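Local coordinates for protein 3',5'-nucleoside bisphosphate phosphatase (Chromobacterium violaceum, PDB 2YB1) that hydrolyses nucleoside 3',5'-bisphosphates to nucleoside 5'-phosphates and orthophosphate with the help of three manganese ions, at residues A2-H7 against P31-L36; P58-V63 against A278-P283; E218-S223 against E263-I268; Y242-S247 against R270-E275. One frame throughout, in Å; residues are numbered along the deposited sequence.

Interaction 1. Residues A2-H7 against P31-L36; sequences ANIDLH and PALLAL. With MN (manganese (II) ion), chain C.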
loop_
_atom_site.group_PDB
_atom_site.type_symbol
_atom_site.label_atom_id
_atom_site.label_comp_id
_atom_site.label_asym_id
_atom_site.label_seq_id
_atom_site.Cartn_x
_atom_site.Cartn_y
_atom_site.Cartn_z
ATOM N N ALA A 2 5.994 18.133 -4.131
ATOM C CA ALA A 2 5.658 17.556 -5.423
ATOM C C ALA A 2 4.165 17.270 -5.499
ATOM O O ALA A 2 3.543 16.899 -4.503
ATOM C CB ALA A 2 6.447 16.279 -5.664
ATOM N N ASN A 3 3.605 17.456 -6.691
ATOM C CA ASN A 3 2.174 17.277 -6.967
ATOM C C ASN A 3 1.817 15.881 -7.472
ATOM O O ASN A 3 0.910 15.720 -8.290
ATOM C CB ASN A 3 1.543 18.415 -7.790
ATOM C CG ASN A 3 2.224 18.632 -9.114
ATOM O OD1 ASN A 3 3.213 17.983 -9.428
ATOM N ND2 ASN A 3 1.688 19.550 -9.911
ATOM N N ILE A 4 2.677 14.925 -7.142
ATOM C CA ILE A 4 2.533 13.529 -7.534
ATOM C C ILE A 4 2.235 12.666 -6.298
ATOM O O ILE A 4 2.822 12.869 -5.236
ATOM C CB ILE A 4 3.854 13.022 -8.150
ATOM C CG1 ILE A 4 4.322 13.947 -9.274
ATOM C CG2 ILE A 4 3.718 11.586 -8.653
ATOM C CD1 ILE A 4 3.570 13.766 -10.547
ATOM N N ASP A 5 1.282 11.745 -6.389
ATOM C CA ASP A 5 1.097 10.815 -5.284
ATOM C C ASP A 5 0.809 9.414 -5.825
ATOM O O ASP A 5 -0.273 9.165 -6.371
ATOM C CB ASP A 5 -0.047 11.313 -4.393
ATOM C CG ASP A 5 -0.177 10.523 -3.107
ATOM O OD1 ASP A 5 0.542 9.505 -2.950
ATOM O OD2 ASP A 5 -1.001 10.922 -2.250
ATOM N N LEU A 6 1.768 8.511 -5.641
ATOM C CA LEU A 6 1.698 7.132 -6.130
ATOM C C LEU A 6 1.369 6.055 -5.092
ATOM O O LEU A 6 1.688 4.880 -5.319
ATOM C CB LEU A 6 2.927 6.760 -6.979
ATOM C CG LEU A 6 3.243 7.804 -8.056
ATOM C CD1 LEU A 6 4.448 7.400 -8.897
ATOM C CD2 LEU A 6 2.014 8.094 -8.940
ATOM N N HIS A 7 0.936 6.456 -3.896
ATOM C CA HIS A 7 0.499 5.476 -2.897
ATOM C C HIS A 7 -0.648 5.988 -2.007
ATOM O O HIS A 7 -0.450 6.922 -1.246
ATOM C CB HIS A 7 1.717 5.113 -2.040
ATOM C CG HIS A 7 1.516 3.942 -1.132
ATOM N ND1 HIS A 7 2.539 3.066 -0.823
ATOM C CD2 HIS A 7 0.434 3.514 -0.440
ATOM C CE1 HIS A 7 2.087 2.144 0.008
ATOM N NE2 HIS A 7 0.814 2.391 0.252
ATOM N N PRO A 31 -3.051 17.768 -8.362
ATOM C CA PRO A 31 -1.980 16.797 -8.620
ATOM C C PRO A 31 -1.743 16.591 -10.115
ATOM O O PRO A 31 -2.690 16.719 -10.895
ATOM C CB PRO A 31 -2.510 15.510 -7.977
ATOM C CG PRO A 31 -4.026 15.647 -8.102
ATOM C CD PRO A 31 -4.311 17.128 -7.926
ATOM N N ALA A 32 -0.496 16.335 -10.519
ATOM C CA ALA A 32 -0.204 16.018 -11.921
ATOM C C ALA A 32 -0.313 14.523 -12.232
ATOM O O ALA A 32 -0.400 14.129 -13.391
ATOM C CB ALA A 32 1.194 16.532 -12.311
ATOM N N LEU A 33 -0.238 13.687 -11.202
ATOM C CA LEU A 33 -0.368 12.243 -11.382
ATOM C C LEU A 33 -0.791 11.572 -10.081
ATOM O O LEU A 33 -0.251 11.901 -9.020
ATOM C CB LEU A 33 0.976 11.672 -11.854
ATOM C CG LEU A 33 1.078 10.177 -12.134
ATOM C CD1 LEU A 33 0.214 9.800 -13.333
ATOM C CD2 LEU A 33 2.544 9.785 -12.385
ATOM N N LEU A 34 -1.685 10.582 -10.171
ATOM C CA LEU A 34 -2.119 9.797 -9.007
ATOM C C LEU A 34 -2.101 8.293 -9.311
ATOM O O LEU A 34 -2.282 7.885 -10.470
ATOM C CB LEU A 34 -3.536 10.197 -8.585
ATOM C CG LEU A 34 -3.795 11.642 -8.139
ATOM C CD1 LEU A 34 -5.303 11.887 -7.918
ATOM C CD2 LEU A 34 -3.008 11.994 -6.878
ATOM N N ALA A 35 -1.868 7.476 -8.281
ATOM C CA ALA A 35 -2.077 6.025 -8.388
ATOM C C ALA A 35 -2.721 5.458 -7.118
ATOM O O ALA A 35 -2.175 5.606 -6.022
ATOM C CB ALA A 35 -0.754 5.283 -8.724
ATOM N N LEU A 36 -3.890 4.827 -7.270
ATOM C CA LEU A 36 -4.562 4.173 -6.145
ATOM C C LEU A 36 -3.922 2.799 -5.935
ATOM O O LEU A 36 -3.781 2.027 -6.888
ATOM C CB LEU A 36 -6.073 4.037 -6.411
ATOM C CG LEU A 36 -6.908 3.247 -5.386
ATOM C CD1 LEU A 36 -6.818 3.872 -3.999
ATOM C CD2 LEU A 36 -8.370 3.123 -5.834
HETATM MN MN MN C . -0.252 1.405 1.893
#
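Ile-4 and Leu-33 sit as a bridged pair on one face of two neighbouring parallel strands, their side chains crossing at a slant so that CD1 of Ile-4 lies 3.6 Å from CB of Leu-33. The same face receives Leu-6, whose CD2 methyl is wedged between Leu-33 CD2 (3.9 Å) and the CB of Ala-35. Leu-33 reaches it because its CG stands anti to the backbone N (chi1 -179°). On the other face, Asp-5 lays its CB against the CD2 methyl of Leu-34, while its carboxylate reaches onward along the chain: OD1 accepts the His-7 N-H at 3.2 Å, from the anti side and 35° out of the carboxylate plane, closing an Asx turn. OD2 is bonded to Ser-247 OG and Gly-260 N, so both oxygens have partners, which probably steadies the turn leading into the metal ligand His-7. Three backbone bonds join the strands: Ala-32 N to Asn-3 O at 2.7 Å, Asp-5 N to Leu-33 O at 3.0 Å and Ala-35 N to Asp-5 O at 3.0 Å. Beyond the pairing, His-7 binds manganese through NE2 at 2.2 Å, and Glu-218 accepts from its ND1, which fixes the ring's rotation; His-9, Glu-64 and Asp-248 also bind this ion. The two strands belong to a beta-alpha-beta unit whose crossover contains helix 19-27. Strand 59-69 flanks 33-36, residues of 272-275, among them Trp-273, pack on Ile-4, Leu-6 and Leu-33, and strand 72-79 touches Leu-6 and Ala-35.

Interaction 2. Residues P58-V63 against A278-P283; sequences PFLNGV and ARILRP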
loop_
_atom_site.group_PDB
_atom_site.type_symbol
_atom_site.label_atom_id
_atom_site.label_comp_id
_atom_site.label_asym_id
_atom_site.label_seq_id
_atom_site.Cartn_x
_atom_site.Cartn_y
_atom_site.Cartn_z
ATOM N N PRO A 58 -4.055 12.814 -14.799
ATOM C CA PRO A 58 -3.439 11.552 -15.234
ATOM C C PRO A 58 -3.392 10.532 -14.096
ATOM O O PRO A 58 -3.188 10.902 -12.927
ATOM C CB PRO A 58 -2.016 11.972 -15.630
ATOM C CG PRO A 58 -2.172 13.402 -16.062
ATOM C CD PRO A 58 -3.198 13.979 -15.100
ATOM N N PHE A 59 -3.559 9.258 -14.448
ATOM C CA PHE A 59 -3.772 8.210 -13.465
ATOM C C PHE A 59 -3.019 6.949 -13.859
ATOM O O PHE A 59 -2.926 6.614 -15.043
ATOM C CB PHE A 59 -5.284 7.914 -13.331
ATOM C CG PHE A 59 -5.615 6.868 -12.299
ATOM C CD1 PHE A 59 -5.688 7.204 -10.958
ATOM C CD2 PHE A 59 -5.844 5.544 -12.671
ATOM C CE1 PHE A 59 -5.983 6.239 -9.995
ATOM C CE2 PHE A 59 -6.149 4.576 -11.716
ATOM C CZ PHE A 59 -6.215 4.921 -10.380
ATOM N N LEU A 60 -2.472 6.266 -12.853
ATOM C CA LEU A 60 -1.873 4.947 -13.023
ATOM C C LEU A 60 -2.616 3.911 -12.187
ATOM O O LEU A 60 -2.862 4.134 -11.010
ATOM C CB LEU A 60 -0.417 4.985 -12.555
ATOM C CG LEU A 60 0.579 5.647 -13.498
ATOM C CD1 LEU A 60 1.778 6.104 -12.706
ATOM C CD2 LEU A 60 0.985 4.626 -14.588
ATOM N N ASN A 61 -2.973 2.782 -12.795
ATOM C CA ASN A 61 -3.435 1.615 -12.048
ATOM C C ASN A 61 -2.378 1.134 -11.053
ATOM O O ASN A 61 -1.214 0.964 -11.420
ATOM C CB ASN A 61 -3.751 0.458 -13.004
ATOM C CG ASN A 61 -4.962 0.735 -13.883
ATOM O OD1 ASN A 61 -4.991 0.350 -15.057
ATOM N ND2 ASN A 61 -5.966 1.390 -13.319
ATOM N N GLY A 62 -2.786 0.843 -9.821
ATOM C CA GLY A 62 -1.819 0.452 -8.805
ATOM C C GLY A 62 -2.368 -0.607 -7.874
ATOM O O GLY A 62 -3.554 -0.937 -7.919
ATOM N N VAL A 63 -1.485 -1.186 -7.064
ATOM C CA VAL A 63 -1.884 -2.150 -6.052
ATOM C C VAL A 63 -0.771 -2.225 -4.999
ATOM O O VAL A 63 0.375 -1.883 -5.284
ATOM C CB VAL A 63 -2.085 -3.543 -6.682
ATOM C CG1 VAL A 63 -0.750 -4.104 -7.144
ATOM C CG2 VAL A 63 -2.781 -4.511 -5.696
ATOM N N ALA A 278 4.171 5.525 -20.540
ATOM C CA ALA A 278 3.381 4.747 -21.499
ATOM C C ALA A 278 2.188 4.042 -20.847
ATOM O O ALA A 278 1.268 3.604 -21.539
ATOM C CB ALA A 278 4.256 3.736 -22.219
ATOM N N ARG A 279 2.219 3.897 -19.524
ATOM C CA ARG A 279 1.108 3.259 -18.812
ATOM C C ARG A 279 0.131 4.246 -18.197
ATOM O O ARG A 279 -0.900 3.841 -17.664
ATOM C CB ARG A 279 1.634 2.350 -17.702
ATOM C CG ARG A 279 2.559 1.277 -18.199
ATOM C CD ARG A 279 1.776 0.132 -18.847
ATOM N NE ARG A 279 2.715 -0.931 -19.166
ATOM C CZ ARG A 279 3.141 -1.225 -20.392
ATOM N NH1 ARG A 279 2.661 -0.572 -21.446
ATOM N NH2 ARG A 279 4.033 -2.202 -20.561
ATOM N N ILE A 280 0.445 5.537 -18.260
ATOM C CA ILE A 280 -0.476 6.539 -17.717
ATOM C C ILE A 280 -1.785 6.602 -18.517
ATOM O O ILE A 280 -1.776 6.640 -19.752
ATOM C CB ILE A 280 0.181 7.921 -17.627
ATOM C CG1 ILE A 280 1.353 7.875 -16.636
ATOM C CG2 ILE A 280 -0.849 8.978 -17.195
ATOM C CD1 ILE A 280 2.173 9.162 -16.540
ATOM N N LEU A 281 -2.909 6.585 -17.802
ATOM C CA LEU A 281 -4.211 6.766 -18.425
ATOM C C LEU A 281 -4.453 8.270 -18.473
ATOM O O LEU A 281 -4.539 8.941 -17.429
ATOM C CB LEU A 281 -5.312 6.062 -17.618
ATOM C CG LEU A 281 -5.043 4.624 -17.166
ATOM C CD1 LEU A 281 -6.250 4.016 -16.450
ATOM C CD2 LEU A 281 -4.635 3.766 -18.341
ATOM N N ARG A 282 -4.529 8.802 -19.691
ATOM C CA ARG A 282 -4.619 10.249 -19.906
ATOM C C ARG A 282 -6.065 10.700 -19.844
ATOM O O ARG A 282 -6.948 9.976 -20.284
ATOM C CB ARG A 282 -4.053 10.616 -21.280
ATOM C CG ARG A 282 -2.607 10.206 -21.479
ATOM C CD ARG A 282 -1.675 11.023 -20.602
ATOM N NE ARG A 282 -0.285 10.603 -20.764
ATOM C CZ ARG A 282 0.749 11.176 -20.153
ATOM N NH1 ARG A 282 0.558 12.206 -19.330
ATOM N NH2 ARG A 282 1.980 10.713 -20.362
ATOM N N PRO A 283 -6.310 11.900 -19.307
ATOM C CA PRO A 283 -7.685 12.410 -19.270
ATOM C C PRO A 283 -8.280 12.576 -20.676
ATOM O O PRO A 283 -9.486 12.404 -20.856
ATOM C CB PRO A 283 -7.545 13.770 -18.575
ATOM C CG PRO A 283 -6.095 14.100 -18.592
ATOM C CD PRO A 283 -5.362 12.797 -18.620
HETATM O O HOH W 1 -1.892 2.193 -15.487
#
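Arg-279 begins the contact with its backbone carbonyl: Leu-60 rests its CD2 methyl 3.7 Å from Arg-279 O, and a water donates to that oxygen while accepting from Asn-61 N, so the two chains are bridged where direct pairing has ceased. The guanidinium of Arg-279 leads away, its NE bonded to Gly-184 O. Ile-280 follows and spreads its branches over two neighbours. CG1 crosses Leu-60 obliquely, 3.9 Å from CD2, and CG2, placed anti to the backbone N, reaches Pro-58 CB at 3.6 Å. Leu-281 makes both direct backbone hydrogen bonds of the contact, as an antiparallel hydrogen-bonded pair with Phe-59. Its N-H points almost straight at Phe-59 O (2.8 Å, 165° at the hydrogen), whereas the return bond from Phe-59 N to Leu-281 O is longer, 3.2 Å. The side chains of this pair run side by side in the same direction, and the CD1 methyl of Leu-281 touches the edge of the Phe-59 ring near CD2 at 4.1 Å. Arg-282 turns one guanidinium face to Ile-280 CG2 within its own segment. Pro-283 closes the contact, its ring crossing that of Pro-58 at a slant with Pro-283 CD lying 4.1 Å from Pro-58 CG. This single bridge lays the C-terminal tail, beyond helix 272-275, along the start of strand 59-69. Strand 33-36 bonds to that strand through Leu-34, and its Leu-33 packs on Pro-58, Leu-60 and Ile-280; helix 45-54 receives the Phe-59 ring on Ala-48, Ala-49 and Ala-52.

Interaction 3. Residues E218-S223 against E263-I268; sequences EVASGS and EDLPPI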
loop_
_atom_site.group_PDB
_atom_site.type_symbol
_atom_site.label_atom_id
_atom_site.label_comp_id
_atom_site.label_asym_id
_atom_site.label_seq_id
_atom_site.Cartn_x
_atom_site.Cartn_y
_atom_site.Cartn_z
ATOM N N GLU A 218 10.157 3.151 -2.726
ATOM C CA GLU A 218 9.622 4.415 -2.243
ATOM C C GLU A 218 10.700 5.170 -1.485
ATOM O O GLU A 218 11.306 4.655 -0.554
ATOM C CB GLU A 218 8.377 4.191 -1.374
ATOM C CG GLU A 218 7.175 3.791 -2.203
ATOM C CD GLU A 218 5.907 3.597 -1.395
ATOM O OE1 GLU A 218 5.972 3.571 -0.145
ATOM O OE2 GLU A 218 4.846 3.461 -2.028
ATOM N N VAL A 219 10.936 6.395 -1.921
ATOM C CA VAL A 219 11.866 7.310 -1.281
ATOM C C VAL A 219 11.064 8.359 -0.521
ATOM O O VAL A 219 11.271 8.566 0.672
ATOM C CB VAL A 219 12.835 7.933 -2.298
ATOM C CG1 VAL A 219 13.669 9.029 -1.636
ATOM C CG2 VAL A 219 13.732 6.842 -2.862
ATOM N N ALA A 220 10.192 9.072 -1.228
ATOM C CA ALA A 220 9.281 9.978 -0.550
ATOM C C ALA A 220 8.057 9.163 -0.124
ATOM O O ALA A 220 7.409 8.524 -0.945
ATOM C CB ALA A 220 8.897 11.133 -1.453
ATOM N N SER A 221 7.781 9.138 1.173
ATOM C CA SER A 221 6.659 8.363 1.690
ATOM C C SER A 221 6.104 9.029 2.943
ATOM O O SER A 221 6.857 9.580 3.756
ATOM C CB SER A 221 7.103 6.920 1.969
ATOM O OG SER A 221 6.218 6.255 2.845
ATOM N N GLY A 222 4.782 8.996 3.090
ATOM C CA GLY A 222 4.143 9.559 4.259
ATOM C C GLY A 222 4.686 8.922 5.518
ATOM O O GLY A 222 4.609 9.511 6.597
ATOM N N SER A 223 5.254 7.728 5.366
ATOM C CA SER A 223 5.835 6.969 6.478
ATOM C C SER A 223 7.326 7.252 6.721
ATOM O O SER A 223 7.939 6.615 7.577
ATOM C CB SER A 223 5.655 5.457 6.256
ATOM O OG SER A 223 4.288 5.095 6.109
ATOM N N GLU A 263 6.577 14.921 -0.626
ATOM C CA GLU A 263 7.831 15.663 -0.537
ATOM C C GLU A 263 8.622 15.513 -1.832
ATOM O O GLU A 263 8.685 14.423 -2.392
ATOM C CB GLU A 263 8.681 15.105 0.611
ATOM C CG GLU A 263 8.088 15.330 1.993
ATOM C CD GLU A 263 7.880 16.806 2.279
ATOM O OE1 GLU A 263 8.813 17.595 2.012
ATOM O OE2 GLU A 263 6.780 17.179 2.745
ATOM N N ASP A 264 9.235 16.605 -2.288
ATOM C CA ASP A 264 10.111 16.582 -3.454
ATOM C C ASP A 264 11.207 15.525 -3.280
ATOM O O ASP A 264 11.871 15.480 -2.246
ATOM C CB ASP A 264 10.794 17.943 -3.646
ATOM C CG ASP A 264 9.840 19.036 -4.075
ATOM O OD1 ASP A 264 8.710 18.734 -4.522
ATOM O OD2 ASP A 264 10.241 20.214 -3.979
ATOM N N LEU A 265 11.402 14.695 -4.298
ATOM C CA LEU A 265 12.490 13.718 -4.291
ATOM C C LEU A 265 13.857 14.408 -4.254
ATOM O O LEU A 265 14.042 15.454 -4.867
ATOM C CB LEU A 265 12.424 12.815 -5.526
ATOM C CG LEU A 265 11.299 11.786 -5.625
ATOM C CD1 LEU A 265 11.361 11.110 -6.989
ATOM C CD2 LEU A 265 11.381 10.761 -4.497
ATOM N N PRO A 266 14.812 13.825 -3.519
ATOM C CA PRO A 266 16.196 14.313 -3.567
ATOM C C PRO A 266 16.687 14.357 -5.012
ATOM O O PRO A 266 16.251 13.540 -5.824
ATOM C CB PRO A 266 16.967 13.244 -2.776
ATOM C CG PRO A 266 15.949 12.666 -1.836
ATOM C CD PRO A 266 14.655 12.676 -2.606
ATOM N N PRO A 267 17.567 15.321 -5.343
ATOM C CA PRO A 267 18.051 15.427 -6.729
ATOM C C PRO A 267 18.669 14.149 -7.317
ATOM O O PRO A 267 18.530 13.954 -8.530
ATOM C CB PRO A 267 19.085 16.555 -6.652
ATOM C CG PRO A 267 18.581 17.437 -5.543
ATOM C CD PRO A 267 18.004 16.462 -4.515
ATOM N N ILE A 268 19.302 13.299 -6.499
ATOM C CA ILE A 268 19.940 12.061 -6.990
ATOM C C ILE A 268 18.957 11.057 -7.610
ATOM O O ILE A 268 19.329 10.246 -8.461
ATOM C CB ILE A 268 20.745 11.352 -5.866
ATOM C CG1 ILE A 268 21.751 10.339 -6.437
ATOM C CG2 ILE A 268 19.796 10.680 -4.861
ATOM C CD1 ILE A 268 22.824 10.936 -7.382
#
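Val-219 has a chi1 of 172°, which sends CG1 to the side opposite the backbone N and out to Pro-266, where it points at the CD corner of the proline ring, Val-219 CG1 to Pro-266 CD being 3.9 Å. In Leu-265 CG stands anti to the carbonyl carbon (chi1 -71°), and chi2 (174°) extends CD1 and leaves CD2 turned aside, into the angle between two consecutive residues: CD2 lies 3.9 Å from Val-219 CB and likewise 3.9 Å from Ala-220 CB. Both residues can present their CB to the same loop because the chain turns a corner at Val-219 and Ala-220. The Ala-220 methyl also abuts the carbonyl oxygen of Glu-263 at 3.4 Å. No hydrogen bond crosses this small contact, which rests on apolar side chains and that one methyl-carbonyl touch. Met-229 of helix 226-239 packs against Ala-220, Glu-263 and Pro-266, while Leu-265 continues onto Ala-243 and Ser-245 of strand 242-246. The adjoining Glu-218 bonds through OE1 to His-191 N. The contact thus seats a loop against the broken strand 216-221 of the PHP domain, whose Glu-218 is a second-shell residue of the manganese site.

Interaction 4. Residues Y242-S247 against R270-E275; sequences YASSGS and RPIWRE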
loop_
_atom_site.group_PDB
_atom_site.type_symbol
_atom_site.label_atom_id
_atom_site.label_comp_id
_atom_site.label_asym_id
_atom_site.label_seq_id
_atom_site.Cartn_x
_atom_site.Cartn_y
_atom_site.Cartn_z
ATOM N N TYR A 242 14.549 2.992 -9.437
ATOM C CA TYR A 242 13.762 4.206 -9.647
ATOM C C TYR A 242 12.996 4.574 -8.380
ATOM O O TYR A 242 12.531 3.696 -7.651
ATOM C CB TYR A 242 12.791 4.010 -10.824
ATOM C CG TYR A 242 13.548 3.823 -12.119
ATOM C CD1 TYR A 242 14.055 4.918 -12.806
ATOM C CD2 TYR A 242 13.796 2.552 -12.629
ATOM C CE1 TYR A 242 14.778 4.756 -13.974
ATOM C CE2 TYR A 242 14.517 2.376 -13.809
ATOM C CZ TYR A 242 15.005 3.489 -14.474
ATOM O OH TYR A 242 15.728 3.349 -15.645
ATOM N N ALA A 243 12.862 5.873 -8.128
ATOM C CA ALA A 243 12.280 6.352 -6.873
ATOM C C ALA A 243 10.807 6.640 -7.035
ATOM O O ALA A 243 10.390 7.300 -7.985
ATOM C CB ALA A 243 13.004 7.602 -6.380
ATOM N N SER A 244 10.023 6.155 -6.081
ATOM C CA SER A 244 8.602 6.414 -6.069
ATOM C C SER A 244 8.280 7.313 -4.883
ATOM O O SER A 244 9.080 7.433 -3.945
ATOM C CB SER A 244 7.818 5.118 -5.963
ATOM O OG SER A 244 6.467 5.382 -6.243
ATOM N N SER A 245 7.133 7.990 -4.972
ATOM C CA SER A 245 6.647 8.874 -3.927
ATOM C C SER A 245 5.159 8.579 -3.654
ATOM O O SER A 245 4.356 8.461 -4.588
ATOM C CB SER A 245 6.817 10.326 -4.383
ATOM O OG SER A 245 8.126 10.555 -4.906
ATOM N N GLY A 246 4.788 8.425 -2.391
ATOM C CA GLY A 246 3.370 8.356 -2.081
ATOM C C GLY A 246 3.061 8.693 -0.637
ATOM O O GLY A 246 3.863 8.428 0.252
ATOM N N SER A 247 1.863 9.223 -0.407
ATOM C CA SER A 247 1.466 9.706 0.911
ATOM C C SER A 247 1.112 8.545 1.828
ATOM O O SER A 247 1.224 8.648 3.052
ATOM C CB SER A 247 0.245 10.620 0.774
ATOM O OG SER A 247 -0.856 9.896 0.248
ATOM N N ARG A 270 16.078 9.017 -9.619
ATOM C CA ARG A 270 15.464 8.892 -10.927
ATOM C C ARG A 270 13.988 8.594 -10.721
ATOM O O ARG A 270 13.627 7.488 -10.331
ATOM C CB ARG A 270 16.130 7.762 -11.706
ATOM C CG ARG A 270 17.619 7.993 -11.915
ATOM C CD ARG A 270 18.182 7.092 -12.997
ATOM N NE ARG A 270 18.213 5.687 -12.612
ATOM C CZ ARG A 270 18.504 4.697 -13.454
ATOM N NH1 ARG A 270 18.770 4.978 -14.724
ATOM N NH2 ARG A 270 18.513 3.431 -13.038
ATOM N N PRO A 271 13.119 9.584 -10.993
ATOM C CA PRO A 271 11.704 9.434 -10.618
ATOM C C PRO A 271 11.020 8.324 -11.402
ATOM O O PRO A 271 11.122 8.271 -12.628
ATOM C CB PRO A 271 11.087 10.789 -10.994
ATOM C CG PRO A 271 12.245 11.732 -11.106
ATOM C CD PRO A 271 13.405 10.895 -11.596
ATOM N N ILE A 272 10.303 7.456 -10.702
ATOM C CA ILE A 272 9.678 6.316 -11.360
ATOM C C ILE A 272 8.594 6.731 -12.375
ATOM O O ILE A 272 8.363 6.023 -13.365
ATOM C CB ILE A 272 9.104 5.318 -10.334
ATOM C CG1 ILE A 272 8.965 3.928 -10.965
ATOM C CG2 ILE A 272 7.787 5.848 -9.743
ATOM C CD1 ILE A 272 8.739 2.808 -9.958
ATOM N N TRP A 273 7.935 7.870 -12.147
ATOM C CA TRP A 273 6.860 8.290 -13.057
ATOM C C TRP A 273 7.335 8.575 -14.483
ATOM O O TRP A 273 6.585 8.394 -15.454
ATOM C CB TRP A 273 6.034 9.460 -12.498
ATOM C CG TRP A 273 6.810 10.612 -11.967
ATOM C CD1 TRP A 273 7.222 11.715 -12.653
ATOM C CD2 TRP A 273 7.238 10.799 -10.608
ATOM N NE1 TRP A 273 7.894 12.573 -11.810
ATOM C CE2 TRP A 273 7.916 12.030 -10.550
ATOM C CE3 TRP A 273 7.128 10.032 -9.445
ATOM C CZ2 TRP A 273 8.473 12.522 -9.366
ATOM C CZ3 TRP A 273 7.690 10.518 -8.270
ATOM C CH2 TRP A 273 8.340 11.754 -8.239
ATOM N N ARG A 274 8.584 8.999 -14.622
ATOM C CA ARG A 274 9.141 9.197 -15.954
ATOM C C ARG A 274 9.210 7.883 -16.749
ATOM O O ARG A 274 9.144 7.888 -17.982
ATOM C CB ARG A 274 10.515 9.858 -15.869
ATOM C CG ARG A 274 10.465 11.233 -15.219
ATOM C CD ARG A 274 11.833 11.893 -15.199
ATOM N NE ARG A 274 11.832 13.144 -14.441
ATOM C CZ ARG A 274 12.937 13.759 -14.021
ATOM N NH1 ARG A 274 14.132 13.235 -14.279
ATOM N NH2 ARG A 274 12.849 14.892 -13.333
ATOM N N GLU A 275 9.348 6.769 -16.038
ATOM C CA GLU A 275 9.431 5.443 -16.668
ATOM C C GLU A 275 8.058 4.792 -16.896
ATOM O O GLU A 275 7.941 3.778 -17.585
ATOM C CB GLU A 275 10.294 4.514 -15.806
ATOM C CG GLU A 275 11.657 5.116 -15.410
ATOM C CD GLU A 275 12.414 5.674 -16.607
ATOM O OE1 GLU A 275 12.326 5.072 -17.700
ATOM O OE2 GLU A 275 13.084 6.719 -16.454
HETATM O O HOH W 2 16.067 5.362 -17.342
#
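Ala-243 makes both direct hydrogen bonds across this contact: its N-H reaches Arg-270 O at 2.8 Å, and its carbonyl receives Ile-272 N at 2.7 Å, where the loop at 270-271 runs into the short, weakly bonded helix 272-275. A water sits 2.7 Å from Tyr-242 OH and gives a weak bond to Glu-275 OE2. Tyr-242 itself is held between two side chains. The guanidinium of Arg-270, folded back by a bend at chi3, lies on the ring with planes 21° apart and centres at 4.3 Å, an offset stack of guanidinium on ring; CG of Glu-275 lies over the opposite ring face as a CH-pi contact, 3.7 Å from the centroid. Deeper in, Ile-272 sets CG1 against Tyr-242 CB at 3.8 Å and CG2 against Ser-244. Ser-245 OG meets the edge of the Trp-273 indole in the ring plane, 3.4 Å from CZ3. Pro-271 CB rests on a face of that indole. A single backbone bridge therefore docks the beginning of helix 272-275 onto strand 242-246, an outermost strand of the mixed sheet of this PHP-family domain, whose sequence family belongs to the TIM-barrel clan.

All four contacts reach the same mixed sheet. Interactions 1 and 2 adjoin on neighbouring strands 33-36 and 59-69, with centres 10 Å apart; interactions 3 and 4 share the pairing of strands 216-221 and 242-246, with centres 8 Å apart. A probable backbone hydrogen bond from Leu-6 N to Ser-245 O joins interaction 1 to interaction 4, so the two outermost strands counted in the sheet come together, consistent with a closed, barrel-like fold. Along the chain interaction 1 closes first; interactions 3 and 4 alternate their segments, and both are nested in the loop closed by interaction 2. C-terminal segments thus return to the early strands, and interactions 1 and 3 also meet beside the manganese site.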